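Local coordinates for protein 1,3-alpha-isomaltosidase (PDB 5X3I) that hydrolyses the alpha-1,3-glucosidic linkages of the starch-derived cyclic tetrasaccharide cyclobis-(1-6)-alpha-nigerosyl inside the cell, releasing isomaltose, at residues R652-L658 with Q674-D679; D276-L281 with F659-E663; A410-V414 with A438-D442; A419-A423 with D480-A484; I344-A348 with G370-P375. The protein carries 1 engineered substitution. One frame throughout, in Å; residues are numbered along the deposited sequence.

Contact 1 of 5, residues R652-L658 with Q674-D679; sequences RPLMRPL and QYLLGD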
# COMPACT_ATOMS: atom_id res chain seq x y z
N ARG A 652 -0.94 -22.26 -2.18
CA ARG A 652 0.42 -22.15 -2.69
C ARG A 652 0.52 -20.94 -3.61
O ARG A 652 -0.18 -20.88 -4.61
CB ARG A 652 0.85 -23.42 -3.44
CG ARG A 652 0.98 -24.67 -2.58
CD ARG A 652 2.10 -25.58 -3.11
NE ARG A 652 1.59 -26.61 -4.00
CZ ARG A 652 2.35 -27.33 -4.83
NH1 ARG A 652 3.66 -27.13 -4.90
NH2 ARG A 652 1.79 -28.24 -5.61
N PRO A 653 1.39 -19.97 -3.27
CA PRO A 653 1.42 -18.66 -3.93
C PRO A 653 1.67 -18.66 -5.44
O PRO A 653 2.29 -19.58 -5.97
CB PRO A 653 2.56 -17.94 -3.21
CG PRO A 653 2.52 -18.52 -1.83
CD PRO A 653 2.23 -19.98 -2.06
N LEU A 654 1.18 -17.62 -6.10
CA LEU A 654 1.41 -17.43 -7.53
C LEU A 654 2.80 -16.89 -7.81
O LEU A 654 3.51 -17.42 -8.65
CB LEU A 654 0.35 -16.49 -8.11
CG LEU A 654 0.44 -16.20 -9.60
CD1 LEU A 654 0.50 -17.50 -10.40
CD2 LEU A 654 -0.75 -15.32 -10.05
N MET A 655 3.21 -15.85 -7.10
CA MET A 655 4.59 -15.40 -7.19
C MET A 655 5.26 -15.95 -5.93
O MET A 655 5.15 -15.38 -4.85
CB MET A 655 4.63 -13.87 -7.28
CG MET A 655 5.99 -13.22 -7.47
SD MET A 655 5.84 -11.43 -7.54
CE MET A 655 7.50 -10.95 -7.97
N ARG A 656 6.03 -17.02 -6.10
CA ARG A 656 6.26 -17.95 -4.99
C ARG A 656 7.71 -18.06 -4.57
O ARG A 656 8.53 -18.63 -5.30
CB ARG A 656 5.72 -19.34 -5.34
CG ARG A 656 5.74 -20.35 -4.19
CD ARG A 656 5.34 -21.74 -4.66
NE ARG A 656 4.09 -21.72 -5.41
CZ ARG A 656 3.61 -22.76 -6.09
NH1 ARG A 656 4.27 -23.91 -6.11
NH2 ARG A 656 2.46 -22.65 -6.75
N PRO A 657 8.04 -17.53 -3.38
CA PRO A 657 9.36 -17.75 -2.79
C PRO A 657 9.66 -19.25 -2.72
O PRO A 657 8.75 -20.03 -2.51
CB PRO A 657 9.23 -17.15 -1.39
CG PRO A 657 8.16 -16.14 -1.52
CD PRO A 657 7.18 -16.71 -2.51
N LEU A 658 10.91 -19.63 -2.92
CA LEU A 658 11.26 -21.04 -2.97
C LEU A 658 11.03 -21.79 -1.66
O LEU A 658 10.98 -23.01 -1.66
CB LEU A 658 12.71 -21.20 -3.42
CG LEU A 658 12.94 -21.29 -4.92
CD1 LEU A 658 12.63 -19.98 -5.60
CD2 LEU A 658 14.37 -21.71 -5.22
N GLN A 674 14.78 -14.73 -6.53
CA GLN A 674 14.23 -15.81 -7.35
C GLN A 674 12.87 -16.23 -6.87
O GLN A 674 12.57 -16.14 -5.68
CB GLN A 674 15.14 -17.05 -7.33
CG GLN A 674 16.47 -16.86 -7.96
CD GLN A 674 17.27 -18.15 -8.00
OE1 GLN A 674 18.39 -18.16 -8.49
NE2 GLN A 674 16.69 -19.23 -7.50
N TYR A 675 12.04 -16.71 -7.78
CA TYR A 675 10.74 -17.24 -7.39
C TYR A 675 10.17 -18.17 -8.44
O TYR A 675 10.58 -18.14 -9.60
CB TYR A 675 9.75 -16.10 -7.13
CG TYR A 675 9.53 -15.19 -8.31
CD1 TYR A 675 10.39 -14.13 -8.58
CD2 TYR A 675 8.44 -15.39 -9.17
CE1 TYR A 675 10.18 -13.30 -9.65
CE2 TYR A 675 8.23 -14.56 -10.24
CZ TYR A 675 9.10 -13.53 -10.49
OH TYR A 675 8.90 -12.71 -11.56
N LEU A 676 9.21 -18.98 -8.03
CA LEU A 676 8.45 -19.78 -8.96
C LEU A 676 7.20 -19.00 -9.34
O LEU A 676 6.52 -18.47 -8.47
CB LEU A 676 8.08 -21.13 -8.34
CG LEU A 676 9.25 -22.05 -8.00
CD1 LEU A 676 8.79 -23.14 -7.07
CD2 LEU A 676 9.83 -22.65 -9.27
N LEU A 677 6.92 -18.91 -10.64
CA LEU A 677 5.65 -18.37 -11.09
C LEU A 677 4.72 -19.55 -11.31
O LEU A 677 4.84 -20.28 -12.29
CB LEU A 677 5.84 -17.56 -12.37
CG LEU A 677 4.61 -16.98 -13.07
CD1 LEU A 677 4.09 -15.79 -12.30
CD2 LEU A 677 4.94 -16.58 -14.49
N GLY A 678 3.75 -19.71 -10.42
CA GLY A 678 2.99 -20.94 -10.36
C GLY A 678 3.89 -22.13 -10.05
O GLY A 678 5.04 -21.96 -9.65
N ASP A 679 3.37 -23.33 -10.26
CA ASP A 679 4.11 -24.56 -10.00
C ASP A 679 5.32 -24.75 -10.93
O ASP A 679 6.36 -25.21 -10.49
CB ASP A 679 3.20 -25.78 -10.14
CG ASP A 679 2.14 -25.84 -9.09
OD1 ASP A 679 2.30 -25.18 -8.05
OD2 ASP A 679 1.14 -26.55 -9.28
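The guanidinium of R656 is enclosed by residues of both segments: G678 O lies over the centre of one face, R652 CB covers the opposite face nearer the rim, and D679 OD1 and the carbonyl of P653 sit at its edges, in plane. D679 OD1 takes both terminal nitrogens end-on, R656 NH2 at 2.8 Å and R656 NH1 at 3.0 Å, with the two flat groups turned 70° apart. On the neighbouring edge P653 O accepts from NE and, less directly, from NH2. These two grips fix the rotation of the guanidinium, whose chain runs extended from the backbone until it bends at chi3 (-51°). R652 belongs to the same network more loosely, for D679 OD1 lies over its guanidinium face, 3.9 Å from R652 NH1, a long ion pair without a directed N-H; the stronger partner of R652 is D661, which also binds R656 NH1.

This polar side belongs to the C-terminal antiparallel sheet of the family 31 hydrolase, where 655-656 is an edge strand beside 675-677. R656 and L676 form a hydrogen-bonded pair, with L676 N 2.8 Å from R656 O, and G678 N reaches L654 O at 2.9 Å.

On the sheet face carrying M655 and L677 the chemistry turns apolar. M655 is extended throughout, CG anti to the backbone N (chi1 -176°), and lies across the Y675 ring: its CG is 4.0 Å from the ring centroid in a CH-pi contact, while SD stands above the same ring at 4.9 Å from the centroid, a Met-aromatic contact. Y675 OH bonds to F588 O.

Contact 2 of 5, residues D276-L281 with F659-E663; sequences DPATVL and FFDHE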
# COMPACT_ATOMS: atom_id res chain seq x y z
N ASP A 276 3.63 -27.02 6.77
CA ASP A 276 4.50 -26.46 5.75
C ASP A 276 3.98 -25.06 5.43
O ASP A 276 2.87 -24.73 5.82
CB ASP A 276 4.57 -27.36 4.50
CG ASP A 276 3.21 -27.63 3.87
OD1 ASP A 276 2.25 -26.87 4.07
OD2 ASP A 276 3.12 -28.64 3.15
N PRO A 277 4.79 -24.22 4.75
CA PRO A 277 4.40 -22.82 4.59
C PRO A 277 3.02 -22.62 3.95
O PRO A 277 2.30 -21.72 4.36
CB PRO A 277 5.50 -22.25 3.70
CG PRO A 277 6.68 -23.08 4.01
CD PRO A 277 6.15 -24.46 4.22
N ALA A 278 2.65 -23.47 2.99
CA ALA A 278 1.34 -23.35 2.36
C ALA A 278 0.22 -23.62 3.36
O ALA A 278 -0.78 -22.92 3.38
CB ALA A 278 1.23 -24.29 1.16
N THR A 279 0.40 -24.64 4.19
CA THR A 279 -0.60 -24.97 5.20
C THR A 279 -0.70 -23.88 6.27
O THR A 279 -1.78 -23.59 6.77
CB THR A 279 -0.30 -26.33 5.86
OG1 THR A 279 -0.28 -27.35 4.86
CG2 THR A 279 -1.37 -26.68 6.89
N VAL A 280 0.43 -23.28 6.61
CA VAL A 280 0.42 -22.13 7.51
C VAL A 280 -0.40 -21.00 6.89
O VAL A 280 -1.26 -20.42 7.54
CB VAL A 280 1.84 -21.64 7.81
CG1 VAL A 280 1.81 -20.25 8.44
CG2 VAL A 280 2.55 -22.62 8.75
N LEU A 281 -0.14 -20.71 5.62
CA LEU A 281 -0.88 -19.65 4.93
C LEU A 281 -2.38 -19.97 4.88
O LEU A 281 -3.21 -19.09 5.07
CB LEU A 281 -0.32 -19.43 3.53
CG LEU A 281 -0.86 -18.24 2.74
CD1 LEU A 281 -0.93 -16.98 3.61
CD2 LEU A 281 0.00 -18.01 1.51
N PHE A 659 10.87 -21.08 -0.54
CA PHE A 659 10.74 -21.79 0.73
C PHE A 659 9.41 -22.51 0.86
O PHE A 659 9.25 -23.37 1.72
CB PHE A 659 10.98 -20.84 1.93
CG PHE A 659 9.83 -19.91 2.24
CD1 PHE A 659 8.79 -20.31 3.06
CD2 PHE A 659 9.84 -18.61 1.79
CE1 PHE A 659 7.76 -19.45 3.37
CE2 PHE A 659 8.81 -17.74 2.10
CZ PHE A 659 7.77 -18.17 2.89
N PHE A 660 8.45 -22.20 -0.01
CA PHE A 660 7.17 -22.89 0.02
C PHE A 660 7.30 -24.34 -0.42
O PHE A 660 6.74 -25.24 0.20
CB PHE A 660 6.14 -22.18 -0.86
CG PHE A 660 5.49 -21.01 -0.18
CD1 PHE A 660 4.31 -21.17 0.51
CD2 PHE A 660 6.08 -19.77 -0.21
CE1 PHE A 660 3.72 -20.10 1.15
CE2 PHE A 660 5.50 -18.69 0.43
CZ PHE A 660 4.32 -18.86 1.11
N ASP A 661 8.07 -24.58 -1.46
CA ASP A 661 8.25 -25.92 -1.97
C ASP A 661 9.54 -26.57 -1.49
O ASP A 661 9.70 -27.74 -1.62
CB ASP A 661 8.19 -25.95 -3.49
CG ASP A 661 6.85 -25.48 -4.04
OD1 ASP A 661 5.84 -25.90 -3.56
OD2 ASP A 661 6.86 -24.68 -4.94
N HIS A 662 10.47 -25.79 -0.99
CA HIS A 662 11.76 -26.31 -0.61
C HIS A 662 12.22 -25.83 0.77
O HIS A 662 13.31 -25.34 0.92
CB HIS A 662 12.77 -25.93 -1.66
CG HIS A 662 12.35 -26.26 -3.05
ND1 HIS A 662 12.49 -27.51 -3.59
CD2 HIS A 662 11.81 -25.50 -4.02
CE1 HIS A 662 12.03 -27.52 -4.82
NE2 HIS A 662 11.61 -26.31 -5.11
N GLU A 663 11.37 -25.98 1.76
CA GLU A 663 11.65 -25.39 3.05
C GLU A 663 13.03 -25.81 3.64
O GLU A 663 13.66 -25.00 4.28
CB GLU A 663 10.50 -25.62 4.01
CG GLU A 663 10.07 -27.06 4.07
CD GLU A 663 8.85 -27.27 4.88
OE1 GLU A 663 7.99 -27.97 4.39
OE2 GLU A 663 8.78 -26.74 6.00
O HOH W 1 4.29 -25.26 1.24
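P277 and F660 bring the two backbones together, their CA atoms 5.3 Å apart, where the first turn of helix 277-288 faces a short run, 659-661, with helical phi and psi but no regular bonds. No direct hydrogen bond crosses the gap. Water 1 spans it instead, accepting from A278 N at 3.0 Å and donating to F660 O at 2.7 Å, and so gives a partner to an amide of the first helical turn.

P277 carries the side-chain contact, its ring set against both phenyl groups. Its CB lies over a face of F660, 4.0 Å from the ring centroid and 29° off the normal, a CH-pi contact; its CG meets the edge of F659 at CD1, 3.6 Å away. The phenyl of F660 continues toward the helix, CE1 coming within 4.3 Å of L281 CD2. H228 of strand 223-230 adds edge-to-face contacts to both phenylalanines.

E663 comes up to P277 CD with OE2, 3.9 Å away. Its other oxygen lies near D276 CB. CG of D276 sits between its backbone N and carbonyl carbon (chi1 57°), which turns OD1 back over the helix start to accept from T279 OG1 and, as the capping bond, from T279 N.

An N-capped helix start with proline at its first position, packed on aromatic rings, thus joins the helix following strand 267-274 to the C-terminal domain of this family 31 enzyme.

Contact 3 of 5, residues A410-V414 with A438-D442; sequences AAAMV and ALMPD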
# COMPACT_ATOMS: atom_id res chain seq x y z
N ALA A 410 -20.33 17.20 0.02
CA ALA A 410 -19.62 17.32 1.28
C ALA A 410 -20.60 17.70 2.39
O ALA A 410 -20.56 17.15 3.48
CB ALA A 410 -18.51 18.34 1.19
N ALA A 411 -21.50 18.63 2.08
CA ALA A 411 -22.50 19.06 3.04
C ALA A 411 -23.44 17.91 3.38
O ALA A 411 -23.78 17.72 4.54
CB ALA A 411 -23.28 20.24 2.51
N ALA A 412 -23.84 17.14 2.38
CA ALA A 412 -24.67 15.97 2.62
C ALA A 412 -23.94 14.95 3.49
O ALA A 412 -24.55 14.31 4.31
CB ALA A 412 -25.08 15.32 1.32
N MET A 413 -22.63 14.82 3.30
CA MET A 413 -21.85 13.87 4.07
C MET A 413 -21.92 14.19 5.56
O MET A 413 -22.10 13.30 6.38
CB MET A 413 -20.39 13.85 3.62
CG MET A 413 -20.13 13.12 2.33
SD MET A 413 -18.41 13.20 1.85
CE MET A 413 -17.66 12.00 2.94
N VAL A 414 -21.78 15.47 5.89
CA VAL A 414 -21.85 15.91 7.28
C VAL A 414 -23.27 15.78 7.81
O VAL A 414 -23.49 15.25 8.89
CB VAL A 414 -21.37 17.37 7.46
CG1 VAL A 414 -21.60 17.85 8.90
CG2 VAL A 414 -19.90 17.50 7.06
N ALA A 438 -9.79 17.40 3.08
CA ALA A 438 -10.87 16.63 2.46
C ALA A 438 -11.50 15.70 3.49
O ALA A 438 -10.81 15.19 4.36
CB ALA A 438 -10.35 15.84 1.27
N LEU A 439 -12.81 15.48 3.40
CA LEU A 439 -13.49 14.49 4.24
C LEU A 439 -13.25 13.07 3.75
O LEU A 439 -13.00 12.85 2.57
CB LEU A 439 -15.00 14.75 4.28
CG LEU A 439 -15.40 16.21 4.46
CD1 LEU A 439 -16.90 16.36 4.48
CD2 LEU A 439 -14.79 16.75 5.75
N MET A 440 -13.33 12.10 4.66
CA MET A 440 -13.26 10.69 4.29
C MET A 440 -14.64 10.07 4.42
O MET A 440 -15.23 10.14 5.49
CB MET A 440 -12.27 9.93 5.18
CG MET A 440 -10.79 10.29 5.01
SD MET A 440 -9.72 9.39 6.17
CE MET A 440 -9.65 7.78 5.39
N PRO A 441 -15.15 9.44 3.35
CA PRO A 441 -16.43 8.75 3.54
C PRO A 441 -16.25 7.60 4.51
O PRO A 441 -15.22 6.94 4.49
CB PRO A 441 -16.78 8.25 2.13
CG PRO A 441 -15.47 8.06 1.47
CD PRO A 441 -14.55 9.15 2.04
N ASP A 442 -17.24 7.32 5.34
CA ASP A 442 -17.00 6.29 6.31
C ASP A 442 -17.46 4.98 5.70
O ASP A 442 -18.61 4.60 5.81
CB ASP A 442 -17.78 6.62 7.59
CG ASP A 442 -17.51 5.66 8.73
OD1 ASP A 442 -16.94 4.58 8.54
OD2 ASP A 442 -17.93 6.00 9.85
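Apolar contacts between M413, L439 and P441 carry this meeting of helix and loop. M413 points from helix 404-415 toward the loop, and its terminal methyl makes the closest contacts. The chain runs straight through chi2 and then bends at chi3 (77°), which turns CE onto the loop backbone: M413 CE lies 3.5 Å from P441 CA and 3.9 Å from P441 CB. The same methyl is 4.1 Å from L439 CB, so it rests against the M440-P441 peptide, between L439 CB and the P441 ring.

L439 answers from the loop with one branch. Its CD1 approaches the helix between A410 and V414, residues one turn apart, at 4.2 Å from A410 CB and 4.1 Å from V414 CG2. The side chains of V414 and L439 meet at about a right angle, methyl against methyl.

Of polar interactions there are none across the two segments. The nearest oxygen to the leucine methyl is A410 O, 3.9 Å from L439 CD1, and that carbonyl is already engaged within the helix by V414 N, 3.2 Å from A410 O. Several backbone groups of the loop bond elsewhere: L439 with Q397, M440 with V420, D442 with H418, and P441 O with Y496 OH.

Both segments belong to the TIM-barrel domain. Helix 446-454 completes the packing, with W452 touching both M413 and P441 and W451 touching M413; Q397 of the loop beyond strand 388-393 also lies against M413. Helix 404-415 is thereby tied to the loop that leads into helix 446-454, with M440 directed away from it.

Contact 4 of 5, residues A419-A423 with D480-A484; sequences AVLEA and DLVYA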
# COMPACT_ATOMS: atom_id res chain seq x y z
N ALA A 419 -19.52 10.88 6.94
CA ALA A 419 -18.11 11.22 7.11
C ALA A 419 -17.49 10.59 8.36
O ALA A 419 -18.13 10.53 9.40
CB ALA A 419 -17.93 12.73 7.15
N VAL A 420 -16.25 10.15 8.24
CA VAL A 420 -15.47 9.73 9.39
C VAL A 420 -15.36 10.91 10.35
O VAL A 420 -15.15 12.04 9.91
CB VAL A 420 -14.06 9.23 8.98
CG1 VAL A 420 -13.21 8.92 10.21
CG2 VAL A 420 -14.16 8.01 8.07
N LEU A 421 -15.51 10.65 11.64
CA LEU A 421 -15.63 11.71 12.64
C LEU A 421 -14.43 11.83 13.58
O LEU A 421 -13.75 10.84 13.86
CB LEU A 421 -16.88 11.49 13.49
CG LEU A 421 -18.25 11.53 12.82
CD1 LEU A 421 -19.34 11.33 13.89
CD2 LEU A 421 -18.45 12.82 12.07
N GLU A 422 -14.18 13.05 14.06
CA GLU A 422 -13.27 13.26 15.18
C GLU A 422 -13.96 12.86 16.47
O GLU A 422 -15.16 12.58 16.48
CB GLU A 422 -12.83 14.72 15.27
CG GLU A 422 -12.17 15.29 14.03
CD GLU A 422 -10.67 15.12 14.03
OE1 GLU A 422 -10.13 14.45 14.93
OE2 GLU A 422 -10.03 15.67 13.12
N ALA A 423 -13.22 12.90 17.57
CA ALA A 423 -13.76 12.54 18.87
C ALA A 423 -14.84 13.53 19.29
O ALA A 423 -15.81 13.15 19.94
CB ALA A 423 -12.65 12.49 19.92
N ASP A 480 -8.19 8.74 18.32
CA ASP A 480 -9.55 8.93 18.80
C ASP A 480 -10.61 9.18 17.72
O ASP A 480 -11.71 9.62 18.03
CB ASP A 480 -9.60 10.05 19.83
CG ASP A 480 -9.02 11.33 19.33
OD1 ASP A 480 -8.53 11.35 18.18
OD2 ASP A 480 -9.03 12.31 20.09
N LEU A 481 -10.25 9.02 16.44
CA LEU A 481 -11.25 9.13 15.37
C LEU A 481 -12.40 8.15 15.62
O LEU A 481 -12.21 7.14 16.28
CB LEU A 481 -10.63 8.86 14.00
CG LEU A 481 -9.52 9.79 13.52
CD1 LEU A 481 -9.15 9.50 12.07
CD2 LEU A 481 -9.94 11.24 13.67
N VAL A 482 -13.60 8.48 15.17
CA VAL A 482 -14.75 7.61 15.38
C VAL A 482 -15.41 7.14 14.07
O VAL A 482 -15.80 7.96 13.24
CB VAL A 482 -15.82 8.31 16.24
CG1 VAL A 482 -17.03 7.40 16.44
CG2 VAL A 482 -15.22 8.74 17.58
N TYR A 483 -15.52 5.82 13.92
CA TYR A 483 -16.14 5.20 12.76
C TYR A 483 -17.51 4.67 13.12
O TYR A 483 -17.75 4.26 14.25
CB TYR A 483 -15.29 4.05 12.23
CG TYR A 483 -14.00 4.46 11.59
CD1 TYR A 483 -12.83 4.51 12.32
CD2 TYR A 483 -13.94 4.78 10.23
CE1 TYR A 483 -11.64 4.88 11.75
CE2 TYR A 483 -12.75 5.15 9.64
CZ TYR A 483 -11.60 5.20 10.41
OH TYR A 483 -10.42 5.55 9.85
N ALA A 484 -18.41 4.69 12.14
CA ALA A 484 -19.80 4.31 12.37
C ALA A 484 -19.96 2.83 12.73
O ALA A 484 -21.00 2.43 13.23
CB ALA A 484 -20.65 4.64 11.14
O HOH W 2 -10.49 13.32 17.12
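V420 packs on Y483 with both of its branches, and its side chain can be followed outward from CB. CB makes no close contact of its own and divides the work between two methyls. CG1, anti to the backbone N (chi1 175°), reaches over a face of the Y483 ring, 4.2 Å from the ring centroid and 24° off the normal, a CH-pi contact displaced toward the rim. CG2 comes down beside the rim, with V420 CG2 3.6 Å from Y483 CE2 and CD2 a little farther off. The tyrosine is fixed at its far end by Y483 OH bonding to N493.

Next along the chain, L421 and V482 form a single antiparallel bridge, a hydrogen-bonded pair in which V482 N is 2.7 Å from L421 O and L421 N is 3.1 Å from V482 O. The first bond is nearly straight, at 174°. Beyond the bridge, E422 and L481 run side by side in the same direction, bringing E422 OE1 to 3.5 Å from L481 CD2. A423 CB lies against D480, 3.6 Å from D480 OD2.

Water 2 lies among A423 N and the two carboxylates. It accepts from A423 N at 2.8 Å; its approach to E422 OE1 is improbably short and that bond doubtful, while the one to D480 OD1 is weak.

These segments are loops of the TIM-barrel domain, and the chemistry divides along them: an apolar ring contact at one end, a two-bond backbone clasp in the middle, and at the other end two like charges, E422 OE1 and D480 OD1, 4.8 Å apart, whose closeness may be eased by water and by R431, a long, weak partner of E422.

Contact 5 of 5, residues I344-A348 with G370-P375; sequences IWRDA and GAWPDP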
# COMPACT_ATOMS: atom_id res chain seq x y z
N ILE A 344 -17.20 12.26 -11.75
CA ILE A 344 -17.81 12.80 -12.97
C ILE A 344 -16.76 13.11 -14.05
O ILE A 344 -15.69 13.62 -13.74
CB ILE A 344 -18.60 14.10 -12.64
CG1 ILE A 344 -19.84 13.77 -11.80
CG2 ILE A 344 -18.99 14.87 -13.90
CD1 ILE A 344 -20.57 15.00 -11.28
N TRP A 345 -17.03 12.77 -15.31
CA TRP A 345 -16.07 13.06 -16.39
C TRP A 345 -15.78 14.56 -16.47
O TRP A 345 -16.68 15.37 -16.38
CB TRP A 345 -16.59 12.57 -17.74
CG TRP A 345 -16.68 11.08 -17.93
CD1 TRP A 345 -17.78 10.29 -17.75
CD2 TRP A 345 -15.64 10.21 -18.39
NE1 TRP A 345 -17.48 8.98 -18.05
CE2 TRP A 345 -16.17 8.91 -18.44
CE3 TRP A 345 -14.31 10.42 -18.76
CZ2 TRP A 345 -15.41 7.82 -18.84
CZ3 TRP A 345 -13.56 9.33 -19.15
CH2 TRP A 345 -14.11 8.05 -19.19
N ARG A 346 -14.52 14.93 -16.64
CA ARG A 346 -14.18 16.34 -16.80
C ARG A 346 -14.95 16.97 -17.97
O ARG A 346 -15.11 16.35 -19.02
CB ARG A 346 -12.68 16.54 -17.01
CG ARG A 346 -12.28 18.00 -17.13
CD ARG A 346 -10.81 18.23 -16.80
NE ARG A 346 -9.91 17.70 -17.82
CZ ARG A 346 -9.31 18.44 -18.75
NH1 ARG A 346 -9.50 19.75 -18.79
NH2 ARG A 346 -8.49 17.87 -19.61
N ASP A 347 -15.40 18.20 -17.72
CA ASP A 347 -16.21 19.03 -18.61
C ASP A 347 -17.60 18.48 -18.90
O ASP A 347 -18.24 18.90 -19.86
CB ASP A 347 -15.49 19.26 -19.95
CG ASP A 347 -14.20 20.01 -19.78
OD1 ASP A 347 -14.12 20.82 -18.85
OD2 ASP A 347 -13.26 19.78 -20.57
N ALA A 348 -18.10 17.61 -18.04
CA ALA A 348 -19.48 17.15 -18.17
C ALA A 348 -20.41 18.27 -17.75
O ALA A 348 -20.08 19.05 -16.86
CB ALA A 348 -19.73 15.92 -17.33
N GLY A 370 -15.20 19.64 -25.29
CA GLY A 370 -14.74 19.30 -23.95
C GLY A 370 -13.61 18.29 -23.94
O GLY A 370 -13.26 17.72 -24.98
N ALA A 371 -13.04 18.03 -22.76
CA ALA A 371 -11.97 17.06 -22.64
C ALA A 371 -12.41 15.63 -23.01
O ALA A 371 -11.61 14.84 -23.49
CB ALA A 371 -11.40 17.07 -21.23
N TRP A 372 -13.68 15.31 -22.76
CA TRP A 372 -14.23 13.99 -23.08
C TRP A 372 -15.55 14.16 -23.85
O TRP A 372 -16.62 14.05 -23.28
CB TRP A 372 -14.44 13.16 -21.80
CG TRP A 372 -13.21 13.10 -20.95
CD1 TRP A 372 -12.88 13.97 -19.96
CD2 TRP A 372 -12.14 12.15 -21.03
NE1 TRP A 372 -11.68 13.62 -19.40
CE2 TRP A 372 -11.20 12.51 -20.04
CE3 TRP A 372 -11.89 11.04 -21.83
CZ2 TRP A 372 -10.01 11.80 -19.85
CZ3 TRP A 372 -10.72 10.32 -21.64
CH2 TRP A 372 -9.79 10.71 -20.66
N PRO A 373 -15.46 14.45 -25.15
CA PRO A 373 -16.67 14.73 -25.92
C PRO A 373 -17.62 13.55 -25.99
O PRO A 373 -18.82 13.75 -26.01
CB PRO A 373 -16.14 15.09 -27.32
CG PRO A 373 -14.79 14.49 -27.37
CD PRO A 373 -14.24 14.53 -25.97
N ASP A 374 -17.08 12.34 -26.09
CA ASP A 374 -17.94 11.15 -26.15
C ASP A 374 -17.31 9.96 -25.45
O ASP A 374 -16.78 9.07 -26.10
CB ASP A 374 -18.25 10.82 -27.62
CG ASP A 374 -19.42 9.86 -27.76
OD1 ASP A 374 -19.80 9.21 -26.77
OD2 ASP A 374 -19.95 9.75 -28.89
N PRO A 375 -17.35 9.93 -24.11
CA PRO A 375 -16.65 8.85 -23.41
C PRO A 375 -17.21 7.44 -23.69
O PRO A 375 -16.43 6.50 -23.70
CB PRO A 375 -16.81 9.23 -21.93
CG PRO A 375 -17.92 10.23 -21.91
CD PRO A 375 -17.81 10.97 -23.19
O HOH W 3 -9.68 14.82 -17.65
O HOH W 4 -16.43 16.04 -21.54
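W345 meets two residues of the opposite segment, P375 over a face and W372 obliquely at its benzo side. P375 CB sits over the centre of its six-membered ring, 3.7 Å from the centroid and 17° off the normal, a close CH-pi contact. W345 CE3 is 3.6 Å from W372 CD2, and the planes are inclined at 54°, so the pair is neither stacked nor edge-to-face. Seen from W372, it is W345 that lies over a face, while R346 O comes to the edge in plane, 3.4 Å from W372 CD1.

Around this aromatic group A371 is held on two sides. Its CB rests over one face of the R346 guanidinium, 3.4 Å from R346 NH2, and its amide makes the one direct hydrogen bond, A371 N to D347 OD2 at 2.8 Å, using the anti lone pair of that oxygen.

Two waters make up the next layer. Water 3 accepts from R346 NE and W372 NE1, joining the arginine and indole edges; water 4 donates to R346 O and accepts from W372 N. R346 bends at chi3 (71°) to lay its guanidinium over A371, and NH2 bonds N309 O. What presents R346 and D347 is a type II beta turn from W345 to A348, closed by A348 N to W345 O at 3.1 Å.

Farther out, W336 and F463 add edge-to-face contacts to W345. Helix 375-384, N-capped by D374, supplies M378, which touches both indoles; W345 thus packs the loop after strand 330-333 on this helix, while W372 and P375 rest on helix 311-323 through Q311.

In the fold
Two pairs of contacts touch, on different parts of the enzyme. Contacts 1 and 2 have centres 11 Å apart and are joined by D661 of contact 2, whose OD1 is 2.8 Å from R652 NH1; through it the C-terminal sheet meets the loop that packs on helix 277-288. Contacts 3 and 4, also 11 Å apart between centres, are joined by D442 OD2 to A484 N at 2.7 Å, a probable hydrogen bond. They lie nearest the catalytic centre: side chains of M440 and Y483 are about 8 and 10 Å from that of E474, probably an active-site residue. Contact 5 stands apart, about 12 Å from contact 3 between nearest atoms. The inferred nucleophile position is the engineered A471.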